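PDB 2YJ3: copper-transporting ATPase from Sulfolobus solfataricus, which probably uses ATP hydrolysis to move copper ions across the cell membrane, this chain being the catalytic nucleotide-binding and phosphorylation part of the P-type pump. Local coordinates for residues K12-K17 with A234-V239; I32-G37 with I204-N209. The protein carries 1 engineered substitution. All coordinates share one frame; numbering follows the deposited sequence.

Contact 1: residues K12-K17 with A234-V239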
ATOM      1  N   LYS A  12     -20.636  10.643  -1.224  1.00 36.35           N
ATOM      2  CA  LYS A  12     -19.349  10.979  -0.633  1.00 38.75           C
ATOM      3  C   LYS A  12     -18.290   9.895  -0.899  1.00 41.85           C
ATOM      4  O   LYS A  12     -17.284   9.802  -0.193  1.00 46.75           O
ATOM      5  CB  LYS A  12     -19.522  11.179   0.871  1.00 39.48           C
ATOM      6  CG  LYS A  12     -20.490  12.295   1.233  1.00 44.80           C
ATOM      7  CD  LYS A  12     -20.720  12.354   2.741  1.00 50.33           C
ATOM      8  N   GLY A  13     -18.526   9.066  -1.904  1.00 33.43           N
ATOM      9  CA  GLY A  13     -17.558   8.065  -2.298  1.00 30.27           C
ATOM     10  C   GLY A  13     -17.254   7.015  -1.240  1.00 38.31           C
ATOM     11  O   GLY A  13     -16.141   6.504  -1.175  1.00 42.24           O
ATOM     12  N   MET A  14     -18.239   6.698  -0.409  1.00 31.57           N
ATOM     13  CA  MET A  14     -18.139   5.558   0.499  1.00 38.28           C
ATOM     14  C   MET A  14     -19.269   4.559   0.247  1.00 41.77           C
ATOM     15  O   MET A  14     -20.440   4.937   0.103  1.00 39.04           O
ATOM     16  CB  MET A  14     -18.150   6.012   1.957  1.00 34.85           C
ATOM     17  CG  MET A  14     -16.899   6.790   2.355  1.00 41.52           C
ATOM     18  SD  MET A  14     -17.058   7.698   3.906  1.00 52.68           S
ATOM     19  CE  MET A  14     -15.984   9.096   3.579  1.00 81.06           C
ATOM     20  N   ILE A  15     -18.897   3.287   0.170  1.00 43.53           N
ATOM     21  CA  ILE A  15     -19.849   2.175   0.074  1.00 43.52           C
ATOM     22  C   ILE A  15     -19.947   1.492   1.419  1.00 39.77           C
ATOM     23  O   ILE A  15     -18.974   0.900   1.881  1.00 39.34           O
ATOM     24  CB  ILE A  15     -19.359   1.109  -0.914  1.00 40.48           C
ATOM     25  CG1 ILE A  15     -19.056   1.737  -2.264  1.00 33.46           C
ATOM     26  CG2 ILE A  15     -20.377  -0.016  -1.043  1.00 42.26           C
ATOM     27  CD1 ILE A  15     -18.632   0.736  -3.311  1.00 41.11           C
ATOM     28  N   ILE A  16     -21.113   1.571   2.048  1.00 33.04           N
ATOM     29  CA  ILE A  16     -21.301   0.993   3.368  1.00 41.93           C
ATOM     30  C   ILE A  16     -22.004  -0.359   3.312  1.00 52.09           C
ATOM     31  O   ILE A  16     -22.773  -0.641   2.392  1.00 51.48           O
ATOM     32  CB  ILE A  16     -22.103   1.918   4.285  1.00 52.40           C
ATOM     33  CG1 ILE A  16     -21.774   3.378   3.989  1.00 57.21           C
ATOM     34  CG2 ILE A  16     -21.806   1.587   5.739  1.00 54.26           C
ATOM     35  CD1 ILE A  16     -20.780   3.987   4.954  1.00 62.88           C
ATOM     36  N   LYS A  17     -21.736  -1.182   4.321  1.00 60.77           N
ATOM     37  CA  LYS A  17     -22.255  -2.541   4.398  1.00 62.56           C
ATOM     38  C   LYS A  17     -23.508  -2.610   5.274  1.00 67.90           C
ATOM     39  O   LYS A  17     -24.493  -3.270   4.926  1.00 69.00           O
ATOM     40  CB  LYS A  17     -21.167  -3.456   4.949  1.00 63.07           C
ATOM     41  CG  LYS A  17     -21.601  -4.882   5.193  1.00 66.54           C
ATOM     42  CD  LYS A  17     -20.471  -5.665   5.840  1.00 65.97           C
ATOM     43  CE  LYS A  17     -20.264  -5.234   7.283  1.00 69.19           C
ATOM     44  NZ  LYS A  17     -21.265  -5.866   8.200  1.00 76.22           N
ATOM     45  N   ALA A 234     -15.137  -5.693   3.597  1.00 65.78           N
ATOM     46  CA  ALA A 234     -14.903  -4.599   4.540  1.00 51.12           C
ATOM     47  C   ALA A 234     -16.188  -3.836   4.841  1.00 43.52           C
ATOM     48  O   ALA A 234     -17.089  -3.754   4.004  1.00 41.28           O
ATOM     49  CB  ALA A 234     -13.847  -3.640   3.983  1.00 45.99           C
ATOM     50  N   ASP A 235     -16.265  -3.263   6.035  1.00 36.74           N
ATOM     51  CA  ASP A 235     -17.435  -2.493   6.435  1.00 39.35           C
ATOM     52  C   ASP A 235     -17.675  -1.301   5.521  1.00 45.11           C
ATOM     53  O   ASP A 235     -18.819  -0.964   5.203  1.00 48.99           O
ATOM     54  CB  ASP A 235     -17.271  -2.013   7.871  1.00 41.64           C
ATOM     55  CG  ASP A 235     -17.387  -3.143   8.875  1.00 50.11           C
ATOM     56  OD1 ASP A 235     -17.746  -4.270   8.470  1.00 52.08           O
ATOM     57  OD2 ASP A 235     -17.127  -2.904  10.069  1.00 53.43           O
ATOM     58  N   ILE A 236     -16.591  -0.653   5.109  1.00 39.74           N
ATOM     59  CA  ILE A 236     -16.694   0.511   4.240  1.00 35.87           C
ATOM     60  C   ILE A 236     -15.682   0.448   3.131  1.00 37.88           C
ATOM     61  O   ILE A 236     -14.488   0.312   3.383  1.00 42.52           O
ATOM     62  CB  ILE A 236     -16.437   1.811   4.995  1.00 37.67           C
ATOM     63  CG1 ILE A 236     -17.448   1.984   6.118  1.00 44.84           C
ATOM     64  CG2 ILE A 236     -16.472   2.994   4.023  1.00 29.98           C
ATOM     65  CD1 ILE A 236     -17.037   3.035   7.111  1.00 51.37           C
ATOM     66  N   ILE A 237     -16.148   0.568   1.899  1.00 31.49           N
ATOM     67  CA  ILE A 237     -15.224   0.663   0.787  1.00 36.71           C
ATOM     68  C   ILE A 237     -15.084   2.126   0.329  1.00 41.81           C
ATOM     69  O   ILE A 237     -16.084   2.800   0.022  1.00 33.68           O
ATOM     70  CB  ILE A 237     -15.654  -0.265  -0.367  1.00 39.30           C
ATOM     71  CG1 ILE A 237     -15.853  -1.687   0.167  1.00 45.73           C
ATOM     72  CG2 ILE A 237     -14.644  -0.223  -1.496  1.00 37.56           C
ATOM     73  CD1 ILE A 237     -16.019  -2.739  -0.902  1.00 46.85           C
ATOM     74  N   LEU A 238     -13.847   2.620   0.318  1.00 36.80           N
ATOM     75  CA  LEU A 238     -13.572   3.987  -0.125  1.00 36.90           C
ATOM     76  C   LEU A 238     -13.376   3.985  -1.619  1.00 34.98           C
ATOM     77  O   LEU A 238     -12.230   4.013  -2.093  1.00 30.24           O
ATOM     78  CB  LEU A 238     -12.307   4.549   0.528  1.00 42.15           C
ATOM     79  CG  LEU A 238     -12.422   5.628   1.600  1.00 49.27           C
ATOM     80  CD1 LEU A 238     -11.167   6.480   1.602  1.00 50.99           C
ATOM     81  CD2 LEU A 238     -13.623   6.502   1.369  1.00 48.32           C
ATOM     82  N   VAL A 239     -14.486   3.958  -2.362  1.00 34.44           N
ATOM     83  CA  VAL A 239     -14.428   3.906  -3.819  1.00 34.16           C
ATOM     84  C   VAL A 239     -13.569   5.035  -4.322  1.00 36.78           C
ATOM     85  O   VAL A 239     -12.825   4.898  -5.295  1.00 42.46           O
ATOM     86  CB  VAL A 239     -15.803   4.149  -4.465  1.00 40.41           C
ATOM     87  CG1 VAL A 239     -15.754   3.783  -5.938  1.00 38.98           C
ATOM     88  CG2 VAL A 239     -16.866   3.377  -3.751  1.00 42.63           C
TER
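I15 and I237 form the hydrogen-bonded antiparallel pair at the centre of this contact. I15 N donates to I237 O over 2.9 Å, and I237 N returns the bond to I15 O over 2.8 Å. Further along, K17 N reaches D235 O only weakly, at 3.1 Å and a bent 128°. I237 O and I15 O, which already accept these amide bonds, each take a CA-H...O contact as well, from M14 CA and I236 CA respectively.

Strand 15-16 is thereby added antiparallel to 236-238 as an outermost strand of the seven-stranded sheet of the P domain, whose other six strands all run parallel, in keeping with a HAD-type fold. A Schellman motif ends helix 5-11 immediately before it, with G13, at positive phi, as the C-prime residue; G13 O is taken by the hydroxyl of S240.

Apolar contacts occupy both faces. I16 and I236 share one: CD1 of I16 meets CG1 of I236 at 4.1 Å, the two chains side by side and pointing the same way. M14, beside them, touches I236 CG2 with its CB; its CG packs tightly on L238 CD2, 3.4 Å away, and helix 243-250 covers the methionine. On the face of I15 and I237, their CB atoms stand 4.0 Å apart.

Charge enters at the end near K17. The lysine's CG lies anti to the backbone N (chi1 175°), but its chain then bends at chi3 and chi4, which leaves NZ 3.9 Å from D235 OD1, a long salt bridge, with CE the nearer atom.

Contact 2: residues I32-G37 with I204-N209. Engineered in segment 32-37: E34 (natural residue Asp).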
ATOM      1  N   ILE A  32      -6.298   2.892  12.898  1.00 47.07           N
ATOM      2  CA  ILE A  32      -5.085   2.298  12.369  1.00 44.11           C
ATOM      3  C   ILE A  32      -4.997   2.464  10.859  1.00 41.59           C
ATOM      4  O   ILE A  32      -5.951   2.164  10.133  1.00 42.17           O
ATOM      5  CB  ILE A  32      -5.006   0.818  12.720  1.00 42.41           C
ATOM      6  CG1 ILE A  32      -5.005   0.656  14.245  1.00 48.23           C
ATOM      7  CG2 ILE A  32      -3.770   0.205  12.086  1.00 44.45           C
ATOM      8  CD1 ILE A  32      -4.857  -0.780  14.739  1.00 46.45           C
ATOM      9  N   PHE A  33      -3.852   2.963  10.401  1.00 36.88           N
ATOM     10  CA  PHE A  33      -3.551   3.053   8.981  1.00 42.49           C
ATOM     11  C   PHE A  33      -2.515   2.024   8.548  1.00 45.35           C
ATOM     12  O   PHE A  33      -1.523   1.797   9.227  1.00 49.97           O
ATOM     13  CB  PHE A  33      -2.993   4.429   8.631  1.00 44.27           C
ATOM     14  CG  PHE A  33      -3.963   5.541   8.810  1.00 44.66           C
ATOM     15  CD1 PHE A  33      -4.791   5.921   7.769  1.00 44.40           C
ATOM     16  CD2 PHE A  33      -4.038   6.223  10.012  1.00 47.79           C
ATOM     17  CE1 PHE A  33      -5.685   6.950   7.924  1.00 47.30           C
ATOM     18  CE2 PHE A  33      -4.932   7.263  10.173  1.00 56.61           C
ATOM     19  CZ  PHE A  33      -5.757   7.629   9.126  1.00 52.24           C
ATOM     20  N   GLU A  34      -2.755   1.425   7.392  1.00 47.51           N
ATOM     21  CA  GLU A  34      -1.729   0.711   6.662  1.00 44.25           C
ATOM     22  C   GLU A  34      -0.909   1.723   5.884  1.00 48.13           C
ATOM     23  O   GLU A  34      -1.454   2.495   5.100  1.00 55.30           O
ATOM     24  CB  GLU A  34      -2.387  -0.250   5.686  1.00 48.99           C
ATOM     25  CG  GLU A  34      -2.561  -1.640   6.241  1.00 59.68           C
ATOM     26  CD  GLU A  34      -1.406  -2.534   5.875  1.00 61.10           C
ATOM     27  OE1 GLU A  34      -0.249  -2.054   5.888  1.00 59.12           O
ATOM     28  OE2 GLU A  34      -1.664  -3.709   5.544  1.00 63.81           O
ATOM     29  N   LYS A  35       0.399   1.738   6.090  1.00 48.33           N
ATOM     30  CA  LYS A  35       1.216   2.709   5.386  1.00 47.82           C
ATOM     31  C   LYS A  35       0.882   2.670   3.899  1.00 45.87           C
ATOM     32  O   LYS A  35       0.490   3.674   3.318  1.00 54.53           O
ATOM     33  CB  LYS A  35       2.708   2.453   5.617  1.00 49.34           C
ATOM     34  CG  LYS A  35       3.620   3.230   4.672  1.00 51.19           C
ATOM     35  CD  LYS A  35       5.090   3.020   4.995  1.00 51.63           C
ATOM     36  CE  LYS A  35       5.745   2.071   4.010  1.00 54.44           C
ATOM     37  NZ  LYS A  35       6.063   2.703   2.696  1.00 55.08           N
ATOM     38  N   THR A  36       1.005   1.495   3.297  1.00 39.39           N
ATOM     39  CA  THR A  36       0.966   1.390   1.851  1.00 41.55           C
ATOM     40  C   THR A  36      -0.454   1.386   1.311  1.00 44.81           C
ATOM     41  O   THR A  36      -1.245   0.501   1.639  1.00 43.96           O
ATOM     42  CB  THR A  36       1.661   0.109   1.376  1.00 44.13           C
ATOM     43  OG1 THR A  36       3.017   0.120   1.829  1.00 50.23           O
ATOM     44  CG2 THR A  36       1.609   0.013  -0.155  1.00 37.39           C
ATOM     45  N   GLY A  37      -0.771   2.372   0.474  1.00 44.81           N
ATOM     46  CA  GLY A  37      -2.052   2.409  -0.194  1.00 36.86           C
ATOM     47  C   GLY A  37      -3.043   3.348   0.457  1.00 40.52           C
ATOM     48  O   GLY A  37      -3.941   3.875  -0.218  1.00 43.04           O
ATOM     49  N   ILE A 204      -7.965   1.113   8.344  1.00 32.05           N
ATOM     50  CA  ILE A 204      -7.976   1.453   6.932  1.00 30.87           C
ATOM     51  C   ILE A 204      -6.832   0.736   6.242  1.00 33.22           C
ATOM     52  O   ILE A 204      -5.674   0.904   6.629  1.00 33.39           O
ATOM     53  CB  ILE A 204      -7.786   2.959   6.762  1.00 34.29           C
ATOM     54  CG1 ILE A 204      -8.756   3.690   7.685  1.00 33.48           C
ATOM     55  CG2 ILE A 204      -7.946   3.352   5.306  1.00 29.96           C
ATOM     56  CD1 ILE A 204      -8.692   5.181   7.577  1.00 43.87           C
ATOM     57  N   GLY A 205      -7.149  -0.049   5.214  1.00 33.52           N
ATOM     58  CA  GLY A 205      -6.151  -0.874   4.547  1.00 30.27           C
ATOM     59  C   GLY A 205      -6.431  -1.141   3.079  1.00 42.65           C
ATOM     60  O   GLY A 205      -7.413  -0.642   2.500  1.00 34.90           O
ATOM     61  N   ASP A 206      -5.561  -1.939   2.471  1.00 48.81           N
ATOM     62  CA  ASP A 206      -5.616  -2.194   1.036  1.00 63.90           C
ATOM     63  C   ASP A 206      -6.718  -3.185   0.676  1.00 70.60           C
ATOM     64  O   ASP A 206      -7.237  -3.163  -0.440  1.00 78.89           O
ATOM     65  CB  ASP A 206      -4.263  -2.697   0.530  1.00 75.23           C
ATOM     66  CG  ASP A 206      -3.832  -3.981   1.208  1.00 82.20           C
ATOM     67  OD1 ASP A 206      -4.365  -5.051   0.839  1.00 84.58           O
ATOM     68  OD2 ASP A 206      -2.965  -3.916   2.108  1.00 82.77           O
ATOM     69  N   GLY A 207      -7.074  -4.054   1.619  1.00 67.90           N
ATOM     70  CA  GLY A 207      -8.213  -4.935   1.431  1.00 72.91           C
ATOM     71  C   GLY A 207      -7.833  -6.343   1.015  1.00 75.40           C
ATOM     72  O   GLY A 207      -8.701  -7.215   0.883  1.00 68.76           O
ATOM     73  N   VAL A 208      -6.533  -6.557   0.818  1.00 74.68           N
ATOM     74  CA  VAL A 208      -6.006  -7.860   0.443  1.00 74.76           C
ATOM     75  C   VAL A 208      -4.855  -8.273   1.360  1.00 78.96           C
ATOM     76  O   VAL A 208      -5.025  -9.145   2.213  1.00 85.39           O
ATOM     77  CB  VAL A 208      -5.533  -7.873  -1.019  1.00 75.61           C
ATOM     78  N   ASN A 209      -3.693  -7.641   1.188  1.00 75.64           N
ATOM     79  CA  ASN A 209      -2.493  -7.966   1.970  1.00 74.73           C
ATOM     80  C   ASN A 209      -2.697  -7.856   3.485  1.00 68.87           C
ATOM     81  O   ASN A 209      -1.785  -8.126   4.271  1.00 67.28           O
ATOM     82  CB  ASN A 209      -1.311  -7.085   1.524  1.00 80.15           C
ATOM     83  CG  ASN A 209       0.005  -7.425   2.248  1.00 81.84           C
ATOM     84  OD1 ASN A 209       0.160  -7.164   3.444  1.00 83.16           O
ATOM     85  ND2 ASN A 209       0.962  -7.984   1.508  1.00 77.22           N
TER
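I204 is bonded to strand 30-34 through both its backbone polar groups. Its N donates to I32 O over 2.9 Å and its O accepts from E34 N over 3.1 Å. F33 and I204 thus pair in parallel register, and their side chains point the same way, with I204 CD1 set obliquely against the ring at 3.5 Å from F33 CE1.

At the C-terminal ends of the two strands the contact turns polar. E34 replaces the natural aspartate by engineering; its chain, bent at chi2 (-93°), passes G205 and brings OE2 to 3.7 Å from D206 OD2, the carboxylate planes 57° apart. K187 forms a salt bridge with E34 OE2, and T38 OG1 bonds E34 O. D206 OD1 closes an Asx turn by accepting from V208 N at 2.6 Å and receives a weak bond from N209 N. The amides of D206 and G207 both bond the D210 carboxylate.

Two carboxylates this close would tend to repel, which K187 probably offsets. That pair belongs to the engineered protein: the natural aspartate begins the DKTGT motif phosphorylated in P-type ATPases, and D206, of the GDGxND motif, probably serves the same site.

How the contacts relate
Contacts 1 and 2 belong to the same mixed sheet, whose order runs 15-16, 236-238, 219-223, 201-205, 30-34. Strand 219-223 therefore lies between them, bonded to 236-238 through S220 and A222 and to G205 through V221. Their centres are 14 Å apart and their nearest atoms about 6 Å, without touching. Helix 243-250 spans both, packing on M14 of contact 1 and on F33 and I204 of contact 2. Contact 2, nested within the chain loop closed by contact 1, holds K35, T36 and N209, which bind ATP in another structure of the protein; none is bound here. The E34 side chain is about 3 Å from a sulfate, probably from the crystallisation liquor. Contact 1 lies away from that site.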